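Local structure of 3-hydroxyisobutyryl-CoA hydrolase (Mycobacterium thermoresistibile, 4HDT) at residues H167-G172 with S270-S275; M138-V143 with P149-T154; R277-L282 with E286-Q291; A173-A178 with S221-Q226; V109-G114 with E197-V202. The protein probably hydrolyses 3-hydroxyisobutyryl-CoA (3-hydroxy-2-methylpropanoyl-CoA) to 3-hydroxy-2-methylpropanoate and free coenzyme A, and binds zinc ions. All coordinates share one frame; numbering follows the deposited sequence. Where two conformers were deposited one is given.

Contact 1: residues H167-G172 with S270-S275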
# COMPACT_ATOMS: atom_id res chain seq x y z
N HIS A 167 8.14 -8.42 7.80
CA HIS A 167 9.22 -7.46 7.92
C HIS A 167 8.81 -6.09 7.36
O HIS A 167 8.99 -5.07 8.03
CB HIS A 167 10.48 -8.03 7.26
CG HIS A 167 11.59 -7.05 7.14
ND1 HIS A 167 12.41 -6.70 8.20
CD2 HIS A 167 12.01 -6.30 6.09
CE1 HIS A 167 13.30 -5.83 7.81
NE2 HIS A 167 13.07 -5.54 6.54
N ALA A 168 8.33 -6.07 6.13
CA ALA A 168 7.90 -4.81 5.54
C ALA A 168 6.81 -4.13 6.39
O ALA A 168 6.85 -2.92 6.59
CB ALA A 168 7.45 -5.04 4.12
N ALA A 169 5.87 -4.94 6.90
CA ALA A 169 4.69 -4.39 7.62
C ALA A 169 5.05 -3.85 9.01
O ALA A 169 4.51 -2.83 9.46
CB ALA A 169 3.65 -5.47 7.75
N LEU A 170 5.98 -4.52 9.72
CA LEU A 170 6.30 -4.14 11.09
C LEU A 170 7.35 -3.05 11.13
O LEU A 170 7.26 -2.12 11.96
CB LEU A 170 6.72 -5.37 11.90
CG LEU A 170 5.63 -6.42 12.06
CD1 LEU A 170 6.16 -7.58 12.90
CD2 LEU A 170 4.33 -5.90 12.66
N THR A 171 8.34 -3.13 10.24
CA THR A 171 9.32 -2.04 10.15
C THR A 171 8.68 -0.80 9.54
O THR A 171 9.02 0.30 9.92
CB THR A 171 10.58 -2.37 9.32
OG1 THR A 171 10.25 -2.62 7.94
CG2 THR A 171 11.36 -3.59 9.95
N GLY A 172 7.80 -1.02 8.58
CA GLY A 172 7.29 0.07 7.73
C GLY A 172 8.34 0.73 6.85
O GLY A 172 8.11 1.87 6.35
N SER A 270 0.89 -4.58 16.86
CA SER A 270 0.21 -5.80 17.31
C SER A 270 -0.95 -6.14 16.38
O SER A 270 -1.18 -7.30 16.04
CB SER A 270 -0.27 -5.65 18.74
OG SER A 270 0.81 -5.30 19.61
N VAL A 271 -1.69 -5.12 15.99
CA VAL A 271 -2.83 -5.34 15.11
C VAL A 271 -2.34 -5.71 13.71
O VAL A 271 -2.95 -6.54 13.01
CB VAL A 271 -3.77 -4.14 15.11
CG1 VAL A 271 -4.90 -4.34 14.11
CG2 VAL A 271 -4.35 -3.87 16.50
N THR A 272 -1.23 -5.11 13.28
CA THR A 272 -0.61 -5.42 12.00
C THR A 272 -0.17 -6.89 11.91
O THR A 272 -0.45 -7.58 10.93
CB THR A 272 0.53 -4.45 11.68
OG1 THR A 272 -0.04 -3.15 11.51
CG2 THR A 272 1.22 -4.84 10.38
N LEU A 273 0.50 -7.36 12.95
CA LEU A 273 0.89 -8.77 12.99
C LEU A 273 -0.33 -9.68 12.88
O LEU A 273 -0.35 -10.63 12.07
CB LEU A 273 1.70 -9.08 14.25
CG LEU A 273 2.18 -10.53 14.42
CD1 LEU A 273 3.02 -10.94 13.22
CD2 LEU A 273 2.99 -10.65 15.72
N GLU A 274 -1.37 -9.37 13.63
CA GLU A 274 -2.59 -10.19 13.60
C GLU A 274 -3.29 -10.09 12.24
O GLU A 274 -3.81 -11.09 11.73
CB GLU A 274 -3.53 -9.81 14.73
CG GLU A 274 -4.77 -10.66 14.85
CD GLU A 274 -4.52 -12.07 15.35
OE1 GLU A 274 -3.45 -12.40 15.94
OE2 GLU A 274 -5.43 -12.90 15.11
N SER A 275 -3.29 -8.89 11.65
CA SER A 275 -3.96 -8.69 10.36
C SER A 275 -3.31 -9.51 9.27
O SER A 275 -3.97 -10.14 8.45
CB SER A 275 -3.93 -7.20 9.98
OG SER A 275 -4.76 -6.48 10.86

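Contact 2: residues M138-V143 with P149-T154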
# COMPACT_ATOMS: atom_id res chain seq x y z
N MET A 138 9.24 1.90 -2.23
CA MET A 138 7.89 1.42 -1.93
C MET A 138 7.80 1.05 -0.47
O MET A 138 8.73 0.51 0.09
CB MET A 138 7.53 0.22 -2.82
CG MET A 138 6.06 -0.22 -2.74
SD MET A 138 5.60 -1.52 -3.92
CE MET A 138 5.80 -0.74 -5.49
N ALA A 139 6.67 1.35 0.16
CA ALA A 139 6.52 1.03 1.56
C ALA A 139 5.07 0.98 1.98
O ALA A 139 4.20 1.57 1.30
CB ALA A 139 7.25 2.03 2.45
N MET A 140 4.82 0.23 3.06
CA MET A 140 3.58 0.30 3.83
C MET A 140 3.94 0.77 5.24
O MET A 140 4.19 -0.03 6.14
CB MET A 140 2.86 -1.07 3.82
CG MET A 140 2.48 -1.55 2.42
SD MET A 140 1.28 -0.50 1.58
CE MET A 140 -0.19 -0.69 2.63
N PRO A 141 4.02 2.09 5.42
CA PRO A 141 4.59 2.69 6.64
C PRO A 141 3.59 3.04 7.75
O PRO A 141 3.93 3.78 8.71
CB PRO A 141 5.18 3.96 6.07
CG PRO A 141 4.13 4.39 5.11
CD PRO A 141 3.67 3.13 4.44
N GLU A 142 2.41 2.45 7.66
CA GLU A 142 1.26 2.78 8.48
C GLU A 142 1.54 2.72 9.98
O GLU A 142 1.08 3.54 10.75
CB GLU A 142 0.09 1.86 8.10
CG GLU A 142 -0.55 2.25 6.75
CD GLU A 142 0.14 1.73 5.51
OE1 GLU A 142 1.15 0.98 5.60
OE2 GLU A 142 -0.41 1.97 4.38
N VAL A 143 2.30 1.73 10.44
CA VAL A 143 2.54 1.61 11.89
C VAL A 143 3.28 2.80 12.50
O VAL A 143 3.22 3.02 13.71
CB VAL A 143 3.30 0.32 12.22
CG1 VAL A 143 2.45 -0.91 11.94
CG2 VAL A 143 4.66 0.19 11.51
N PRO A 149 -1.52 -1.29 7.77
CA PRO A 149 -1.57 -1.34 6.31
C PRO A 149 -2.95 -1.72 5.80
O PRO A 149 -3.54 -2.72 6.26
CB PRO A 149 -0.53 -2.41 5.95
CG PRO A 149 0.47 -2.32 7.08
CD PRO A 149 -0.32 -1.97 8.31
N ASP A 150 -3.45 -0.91 4.91
CA ASP A 150 -4.77 -1.11 4.31
C ASP A 150 -4.66 -1.16 2.81
O ASP A 150 -3.70 -1.61 2.29
CB ASP A 150 -5.73 -0.00 4.83
CG ASP A 150 -5.37 1.42 4.38
OD1 ASP A 150 -4.17 1.66 4.00
OD2 ASP A 150 -6.32 2.29 4.41
N VAL A 151 -5.70 -0.73 2.11
CA VAL A 151 -5.79 -0.71 0.66
C VAL A 151 -5.40 -2.04 -0.02
O VAL A 151 -4.93 -2.06 -1.14
CB VAL A 151 -5.10 0.54 0.05
CG1 VAL A 151 -5.76 1.83 0.57
CG2 VAL A 151 -3.61 0.57 0.30
N GLY A 152 -5.72 -3.14 0.66
CA GLY A 152 -5.39 -4.46 0.18
C GLY A 152 -3.95 -4.80 0.39
O GLY A 152 -3.50 -5.83 -0.11
N GLY A 153 -3.23 -4.00 1.16
CA GLY A 153 -1.85 -4.29 1.47
C GLY A 153 -1.67 -5.57 2.27
O GLY A 153 -0.67 -6.24 2.12
N THR A 154 -2.63 -5.92 3.12
CA THR A 154 -2.48 -7.15 3.92
C THR A 154 -2.63 -8.37 3.02
O THR A 154 -2.00 -9.40 3.28
CB THR A 154 -3.43 -7.21 5.13
OG1 THR A 154 -4.78 -7.25 4.71
CG2 THR A 154 -3.25 -6.03 6.05
O HOH W 1 -2.31 3.51 4.19

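Contact 3: residues R277-L282 with E286-Q291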
# COMPACT_ATOMS: atom_id res chain seq x y z
N ARG A 277 -1.43 -12.19 9.58
CA ARG A 277 -1.68 -13.60 9.84
C ARG A 277 -3.09 -14.04 9.48
O ARG A 277 -3.27 -15.10 8.89
CB ARG A 277 -1.37 -13.89 11.28
CG ARG A 277 0.10 -13.90 11.51
CD ARG A 277 0.28 -14.28 12.94
NE ARG A 277 1.67 -14.27 13.26
CZ ARG A 277 2.13 -14.27 14.51
NH1 ARG A 277 1.30 -14.27 15.56
NH2 ARG A 277 3.41 -14.25 14.68
N ARG A 278 -4.09 -13.22 9.80
CA ARG A 278 -5.48 -13.53 9.41
C ARG A 278 -5.67 -13.45 7.89
O ARG A 278 -6.30 -14.31 7.31
CB ARG A 278 -6.47 -12.60 10.12
CG ARG A 278 -6.61 -12.87 11.61
CD ARG A 278 -7.71 -12.04 12.22
NE ARG A 278 -7.71 -12.15 13.67
CZ ARG A 278 -8.75 -11.87 14.45
NH1 ARG A 278 -9.94 -11.53 13.94
NH2 ARG A 278 -8.62 -11.99 15.76
N ALA A 279 -5.08 -12.45 7.23
CA ALA A 279 -5.15 -12.28 5.78
C ALA A 279 -4.58 -13.47 5.03
O ALA A 279 -5.09 -13.86 4.00
CB ALA A 279 -4.46 -11.00 5.36
N ALA A 280 -3.57 -14.08 5.59
CA ALA A 280 -2.96 -15.24 4.95
C ALA A 280 -3.97 -16.38 4.81
O ALA A 280 -3.74 -17.29 3.99
CB ALA A 280 -1.73 -15.69 5.72
N LYS A 281 -5.05 -16.37 5.58
CA LYS A 281 -6.10 -17.43 5.49
C LYS A 281 -7.29 -17.06 4.61
O LYS A 281 -8.28 -17.83 4.50
CB LYS A 281 -6.61 -17.73 6.88
CG LYS A 281 -5.52 -18.05 7.89
CD LYS A 281 -6.16 -18.24 9.25
CE LYS A 281 -5.12 -18.67 10.25
NZ LYS A 281 -5.70 -18.63 11.61
N LEU A 282 -7.25 -15.86 4.02
CA LEU A 282 -8.32 -15.40 3.16
C LEU A 282 -7.90 -15.43 1.70
O LEU A 282 -6.97 -14.71 1.30
CB LEU A 282 -8.70 -13.96 3.53
CG LEU A 282 -9.11 -13.71 4.99
CD1 LEU A 282 -9.28 -12.21 5.17
CD2 LEU A 282 -10.41 -14.46 5.33
N GLU A 286 -11.59 -9.07 -1.84
CA GLU A 286 -12.74 -8.42 -1.19
C GLU A 286 -12.86 -8.78 0.29
O GLU A 286 -13.07 -7.90 1.13
CB GLU A 286 -14.05 -8.68 -1.94
CG GLU A 286 -14.13 -8.04 -3.30
CD GLU A 286 -13.45 -8.82 -4.41
OE1 GLU A 286 -13.05 -9.99 -4.22
OE2 GLU A 286 -13.31 -8.25 -5.49
N ASP A 287 -12.75 -10.06 0.64
CA ASP A 287 -12.82 -10.46 2.03
C ASP A 287 -11.70 -9.85 2.87
O ASP A 287 -11.90 -9.47 4.03
CB ASP A 287 -12.79 -11.97 2.16
CG ASP A 287 -14.04 -12.64 1.65
OD1 ASP A 287 -15.01 -11.94 1.27
OD2 ASP A 287 -13.98 -13.89 1.58
N THR A 288 -10.53 -9.71 2.28
CA THR A 288 -9.41 -9.10 2.97
C THR A 288 -9.68 -7.62 3.22
O THR A 288 -9.42 -7.08 4.32
CB THR A 288 -8.10 -9.30 2.18
OG1 THR A 288 -7.91 -10.70 1.92
CG2 THR A 288 -6.92 -8.82 2.94
N LEU A 289 -10.16 -6.93 2.20
CA LEU A 289 -10.51 -5.51 2.36
C LEU A 289 -11.61 -5.33 3.41
O LEU A 289 -11.66 -4.32 4.07
CB LEU A 289 -10.96 -4.91 1.02
CG LEU A 289 -9.80 -4.74 0.03
CD1 LEU A 289 -10.28 -4.59 -1.42
CD2 LEU A 289 -8.98 -3.55 0.41
N ARG A 290 -12.54 -6.28 3.52
CA ARG A 290 -13.58 -6.17 4.56
C ARG A 290 -12.97 -6.16 5.96
O ARG A 290 -13.43 -5.44 6.83
CB ARG A 290 -14.56 -7.34 4.51
CG ARG A 290 -15.45 -7.41 3.33
CD ARG A 290 -16.35 -8.65 3.50
NE ARG A 290 -16.42 -9.45 2.28
CZ ARG A 290 -17.32 -9.26 1.32
NH1 ARG A 290 -18.25 -8.30 1.41
NH2 ARG A 290 -17.26 -10.01 0.25
N GLN A 291 -11.94 -6.99 6.16
CA GLN A 291 -11.23 -7.04 7.42
C GLN A 291 -10.48 -5.74 7.64
O GLN A 291 -10.53 -5.14 8.72
CB GLN A 291 -10.26 -8.22 7.44
CG GLN A 291 -9.42 -8.38 8.69
CD GLN A 291 -8.75 -9.74 8.70
OE1 GLN A 291 -9.35 -10.73 9.13
NE2 GLN A 291 -7.56 -9.79 8.18
O HOH W 2 -11.00 -10.99 11.36
O HOH W 3 -5.52 -11.95 1.98

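Contact 4: residues A173-A178 with S221-Q226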
# COMPACT_ATOMS: atom_id res chain seq x y z
N ALA A 173 9.47 0.05 6.67
CA ALA A 173 10.60 0.59 5.91
C ALA A 173 10.40 0.47 4.40
O ALA A 173 9.78 -0.49 3.91
CB ALA A 173 11.87 -0.15 6.30
N PRO A 174 10.96 1.42 3.64
CA PRO A 174 10.92 1.29 2.19
C PRO A 174 11.76 0.15 1.63
O PRO A 174 12.83 -0.24 2.21
CB PRO A 174 11.42 2.64 1.70
CG PRO A 174 12.29 3.13 2.79
CD PRO A 174 11.77 2.57 4.08
N PHE A 175 11.32 -0.34 0.49
CA PHE A 175 12.03 -1.37 -0.29
C PHE A 175 12.08 -0.97 -1.78
O PHE A 175 11.35 -0.07 -2.22
CB PHE A 175 11.40 -2.77 -0.06
CG PHE A 175 9.89 -2.87 -0.25
CD1 PHE A 175 9.34 -3.13 -1.49
CD2 PHE A 175 9.05 -2.72 0.86
CE1 PHE A 175 7.96 -3.26 -1.65
CE2 PHE A 175 7.67 -2.81 0.71
CZ PHE A 175 7.13 -3.10 -0.55
N SER A 176 12.98 -1.58 -2.54
CA SER A 176 13.28 -1.16 -3.91
C SER A 176 12.32 -1.75 -4.93
O SER A 176 11.51 -2.62 -4.58
CB SER A 176 14.71 -1.57 -4.28
OG SER A 176 14.76 -2.99 -4.42
N GLY A 177 12.47 -1.36 -6.19
CA GLY A 177 11.75 -2.00 -7.28
C GLY A 177 12.02 -3.49 -7.37
O GLY A 177 11.09 -4.27 -7.49
N ALA A 178 13.28 -3.88 -7.24
CA ALA A 178 13.63 -5.30 -7.36
C ALA A 178 13.00 -6.07 -6.19
O ALA A 178 12.49 -7.18 -6.39
CB ALA A 178 15.14 -5.47 -7.36
N SER A 221 17.99 -7.99 -5.48
CA SER A 221 17.07 -7.58 -4.41
C SER A 221 17.79 -7.69 -3.04
O SER A 221 18.09 -8.78 -2.58
CB SER A 221 15.80 -8.44 -4.41
OG SER A 221 15.06 -8.37 -3.19
N PRO A 222 18.06 -6.56 -2.38
CA PRO A 222 18.63 -6.69 -1.05
C PRO A 222 17.68 -7.37 -0.08
O PRO A 222 18.10 -8.08 0.81
CB PRO A 222 18.90 -5.24 -0.63
CG PRO A 222 18.77 -4.42 -1.86
CD PRO A 222 17.86 -5.14 -2.77
N LEU A 223 16.37 -7.19 -0.24
CA LEU A 223 15.48 -7.87 0.64
C LEU A 223 15.57 -9.39 0.52
O LEU A 223 15.54 -10.13 1.52
CB LEU A 223 14.02 -7.39 0.42
CG LEU A 223 13.14 -7.32 1.63
CD1 LEU A 223 13.80 -6.63 2.80
CD2 LEU A 223 11.88 -6.54 1.24
N ALA A 224 15.65 -9.90 -0.71
CA ALA A 224 15.82 -11.32 -0.95
C ALA A 224 17.08 -11.86 -0.26
O ALA A 224 17.05 -12.95 0.27
CB ALA A 224 15.86 -11.65 -2.44
N GLU A 225 18.15 -11.10 -0.29
CA GLU A 225 19.37 -11.53 0.41
C GLU A 225 19.22 -11.56 1.93
O GLU A 225 20.03 -12.25 2.59
CB GLU A 225 20.52 -10.61 0.02
CG GLU A 225 20.85 -10.70 -1.45
CD GLU A 225 22.15 -10.01 -1.82
OE1 GLU A 225 22.86 -9.54 -0.91
OE2 GLU A 225 22.47 -9.95 -3.03
N GLN A 226 18.28 -10.81 2.50
CA GLN A 226 18.04 -10.79 3.95
C GLN A 226 17.07 -11.88 4.39
O GLN A 226 16.74 -11.93 5.57
CB GLN A 226 17.46 -9.46 4.42
CG GLN A 226 18.20 -8.22 3.96
CD GLN A 226 19.69 -8.37 4.01
OE1 GLN A 226 20.26 -8.68 5.07
NE2 GLN A 226 20.35 -8.13 2.88

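Contact 5: residues V109-G114 with E197-V202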
# COMPACT_ATOMS: atom_id res chain seq x y z
N VAL A 109 -2.07 -1.00 -16.38
CA VAL A 109 -0.64 -0.81 -16.30
C VAL A 109 -0.37 0.28 -15.26
O VAL A 109 -0.92 1.37 -15.33
CB VAL A 109 -0.07 -0.35 -17.66
CG1 VAL A 109 1.42 -0.12 -17.58
CG2 VAL A 109 -0.46 -1.31 -18.79
N SER A 110 0.43 -0.03 -14.25
CA SER A 110 0.72 1.01 -13.24
C SER A 110 2.19 1.31 -13.26
O SER A 110 3.04 0.40 -13.38
CB SER A 110 0.30 0.59 -11.87
OG SER A 110 0.92 -0.63 -11.52
N ILE A 111 2.50 2.60 -13.25
CA ILE A 111 3.90 3.06 -13.25
C ILE A 111 4.30 3.49 -11.85
O ILE A 111 4.19 4.65 -11.46
CB ILE A 111 4.16 4.21 -14.26
CG1 ILE A 111 3.59 3.89 -15.65
CG2 ILE A 111 5.65 4.56 -14.30
CD1 ILE A 111 4.18 2.69 -16.30
N MET A 112 4.77 2.50 -11.09
CA MET A 112 5.10 2.68 -9.68
C MET A 112 6.58 3.10 -9.59
O MET A 112 7.43 2.42 -9.03
CB MET A 112 4.78 1.37 -8.93
CG MET A 112 3.27 1.14 -8.78
SD MET A 112 2.84 -0.24 -7.72
CE MET A 112 3.31 -1.55 -8.82
N ASP A 113 6.81 4.29 -10.10
CA ASP A 113 8.11 4.95 -10.15
C ASP A 113 8.29 5.78 -8.89
O ASP A 113 7.33 6.24 -8.27
CB ASP A 113 8.09 5.84 -11.38
CG ASP A 113 9.33 6.65 -11.54
OD1 ASP A 113 10.44 6.16 -11.44
OD2 ASP A 113 9.16 7.86 -11.80
N GLY A 114 9.52 5.92 -8.44
CA GLY A 114 9.80 6.77 -7.30
C GLY A 114 9.07 6.39 -6.02
O GLY A 114 8.85 5.21 -5.72
N GLU A 197 9.70 6.69 -22.56
CA GLU A 197 9.69 5.95 -23.83
C GLU A 197 8.73 4.78 -23.70
O GLU A 197 8.01 4.46 -24.64
CB GLU A 197 11.09 5.41 -24.23
N PHE A 198 8.73 4.16 -22.53
CA PHE A 198 7.88 3.00 -22.25
C PHE A 198 6.42 3.39 -22.30
O PHE A 198 5.60 2.73 -22.93
CB PHE A 198 8.19 2.37 -20.89
CG PHE A 198 7.20 1.29 -20.50
CD1 PHE A 198 7.28 0.02 -21.07
CD2 PHE A 198 6.17 1.56 -19.62
CE1 PHE A 198 6.35 -0.96 -20.75
CE2 PHE A 198 5.23 0.58 -19.28
CZ PHE A 198 5.33 -0.68 -19.85
N THR A 199 6.07 4.47 -21.60
CA THR A 199 4.72 4.94 -21.64
C THR A 199 4.27 5.30 -23.06
O THR A 199 3.17 4.97 -23.48
CB THR A 199 4.54 6.14 -20.65
OG1 THR A 199 4.64 5.64 -19.31
CG2 THR A 199 3.22 6.78 -20.83
N ARG A 200 5.12 6.02 -23.80
CA ARG A 200 4.80 6.36 -25.19
C ARG A 200 4.57 5.10 -26.02
O ARG A 200 3.70 5.10 -26.89
CB ARG A 200 5.91 7.23 -25.82
CG ARG A 200 6.03 8.61 -25.16
CD ARG A 200 7.00 9.55 -25.86
NE ARG A 200 8.43 9.16 -25.79
CZ ARG A 200 9.32 9.58 -24.87
NH1 ARG A 200 8.97 10.36 -23.85
NH2 ARG A 200 10.57 9.16 -24.94
N ALA A 201 5.34 4.04 -25.75
CA ALA A 201 5.23 2.77 -26.51
C ALA A 201 3.94 2.00 -26.19
O ALA A 201 3.39 1.35 -27.06
CB ALA A 201 6.45 1.88 -26.29
N VAL A 202 3.48 2.07 -24.95
CA VAL A 202 2.19 1.45 -24.56
C VAL A 202 1.08 2.08 -25.39
O VAL A 202 0.22 1.40 -25.94
CB VAL A 202 1.87 1.65 -23.05
CG1 VAL A 202 0.46 1.19 -22.71
CG2 VAL A 202 2.90 0.94 -22.17

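Contact 1: residues H167-G172 with S270-S275
A buried pair of nearly antiparallel helices, one from the body of the crotonase fold and one from its C-terminal helical part, meets through A169 and L170 on helix 164-171 and T272 and L273 on helix 266-279. The short axes approach to 9.7 Å at an angle of 162°. The short side chains of A169 and T272 meet where the CA atoms of these two residues come nearest, 7.0 Å apart, and the methyl CB of A169 lies 3.6 Å from T272 CG2. The T272 rotamer separates its two ends: CG2 stands anti to the backbone N and points across the interface, whereas OG1 (chi1 -65°) swings beside that N and bonds to A268 O in its own helix. The polar end is thus satisfied along the helix and the methyl does the packing. L170 and T272 lie alongside each other, pointing opposite ways. The leucine branch CD2 reaches T272 CG2 at 4.0 Å and then L273, whose CB is 4.4 Å from the same CD2. Helix 239-249 extends this apolar patch, with I242 against L170 and V239 against L273. On another side of helix 164-171, T171 OG1 sits over the ring of H167 and bonds to H167 O at 2.8 Å; this oxygen also accepts from T171 N, and the two donors approach it from opposite faces of the carbonyl plane.

Contact 2: residues M138-V143 with P149-T154
M140 and E142 pack on P149 and D150 within the crotonase fold, where the chain leaves strand 137-139, loops back and enters helix 153-158. M140, bent at chi2 and chi3, brings its CE, in one of two modelled conformers, to 3.8 Å from P149 CB and 3.6 Å from D150 O; V151 CG2 and G153 CA lie slightly farther from this methyl. E142 lies across the proline. Its CB is 3.6 Å from P149 N, and OE1 is 3.7 Å from P149 CG, so the backbone and ring of P149 form a bed for the glutamate. A bend at chi2 (82°) turns the carboxylate back over P149 and toward D150. There one water donates to both acids, to E142 OE2 at 2.5 Å and to D150 OD1 at 2.6 Å, bridging carboxylates whose planes are 74° apart. A water held between two acidic side chains in this part of the fold is consistent with an active-site pocket, as in related CoA-thioester hydrolases. In the next shell, Y95 OH bonds to D150 OD2 and fixes the far oxygen of that carboxylate. A type I' turn from D150 to G153 gives V151 and G152 positive phi and is closed by G153 N donating to D150 O at 2.7 Å. Farther out, E292 holds the start of helix 153-158 with both oxygens: OE1 bonds to the N-cap nitrogen G152 N, and OE2 to T154 OG1.

Contact 3: residues R277-L282 with E286-Q291
L282 and T288 make the main van der Waals contact, the isobutyl group of L282 lying obliquely against the threonine hydroxyl and the helix backbone: L282 CB is 3.7 Å from T288 OG1, and the branch CD1 is 4.0 Å from D287 O. Deeper in, the methyl A279 CB faces T288 CG2 at 4.1 Å, an apolar touch with T154 of helix 153-158 beside both residues. The Q291 side chain, extended from a CG that stands anti to its backbone N (chi1 179°), crosses R278 at about a right angle and lays OE1 3.6 Å from R278 CB. Helices 266-279 and 285-299 are successive helices joined by a short turn, in the C-terminal helical part of this crotonase-family chain; a type I turn from A279 to L282 leads out of the first. Water bridges carry the polar contact. One water accepts from R278 NH1 at the guanidinium edge and donates to Q291 OE1, both at 2.8 Å; another donates to A279 O and, at 2.7 Å, to T288 OG1, which also bonds to S284 O. Ion pairs stay on their own side: R278 pairs with E274 one turn back and with E336, and R290 grips D287 within its helix, NE and NH2 both on OD1, NE at 3.0 Å.

Contact 4: residues A173-A178 with S221-Q226
The backbones converge toward A178 and S221, whose CA atoms are 5.1 Å apart, while those of F175 and L223 stand 7.4 Å apart. Packing at the close end is between small groups. A178 CB lies 4.2 Å from S221 CB, and the same S221 CB is 4.1 Å from A178 O. Next along the chain, S176 OG comes up to the ring of P222 at CD, 4.1 Å away, a van der Waals touch beside the more exposed proline. The apolar contact at the wider end joins F175 CB and the L223 branch CD2 at 4.0 Å. F175 takes part mainly through this carbon: a chi1 of 51° sets CG between the backbone N and the carbonyl carbon and sends the ring away from L223, to A168 of helix 164-171 and M183 of helix 177-183. On the other segment S221 OG, anti to its backbone N, accepts from A224 N at 3.0 Å in a nearly straight bond (165°). Q226 folds its amide back so that NE2 donates to P222 O at 3.1 Å and closes the short turn of helix. D179 ties the two sides together, for its OD1 is bonded to S221 OG and L223 N, and its OD2 to S176 N. Since S176 OG in turn caps a backbone N just beyond A178, the start of helix 177-183 fits a capping box of S176 and D179; two serine N-caps, of this helix and of the weakly bonded helical turn 222-225, thus share one aspartate.

Contact 5: residues V109-G114 with E197-V202
I111 and V109, alternate residues of strand 108-112, meet F198 of helix 195-205 where this helix packs on the mixed sheet of the crotonase fold. The short axes run antiparallel at 171° and 11.1 Å apart, a gap bridged by side chains alone. The tight part centres on one corner of the phenyl ring. I111 CD1 lies 3.8 Å from F198 CE2, and V109 CG1 lies 4.2 Å from the same carbon, both methyls close to the ring plane and therefore at its edge. The ring reaches the strand because its CG stands anti to the backbone N (chi1 172°). One face of it is backed within the helix by V202 CG2, 3.6 Å above the plane, and A210 and L211 of helix 207-214 add further packing. On the looser side the partly exposed T199 approaches I111 CG1 with OG1 at 4.2 Å, a slack touch. A bound zinc ion lies about 8 Å from the F198 side chain. H192, a zinc ligand together with E64, has its side chain about 7 Å from that of I111; D113 OD1, past the end of the strand, bonds to H192 ND1 and may orient this zinc ligand. With T199 OG1 bonded to I195 O in its own helix, the helix is held to the strand here by buried hydrocarbon and shape, without directional bonds.

How the contacts relate
Contacts 1, 2 and 5 are buried, whereas contacts 3 and 4 lie partly open. Helix 266-279 serves contacts 1 and 3, by apolar packing in the first and by van der Waals contacts and two water bridges nearer the surface in the second. Contact 2, about 4 Å from the chain centre to its own centre, links the others: T272 OG1 of contact 1 touches P149 CD at 3.4 Å, V151 and G152 pack against L289 CD2 of contact 3, and M138 O probably bonds to F175 N of contact 4. Alone among the buried three, it has a water between carboxylates. Contact 5 lies on the other side of the centre from contacts 1 and 3, yet M112 touches M138.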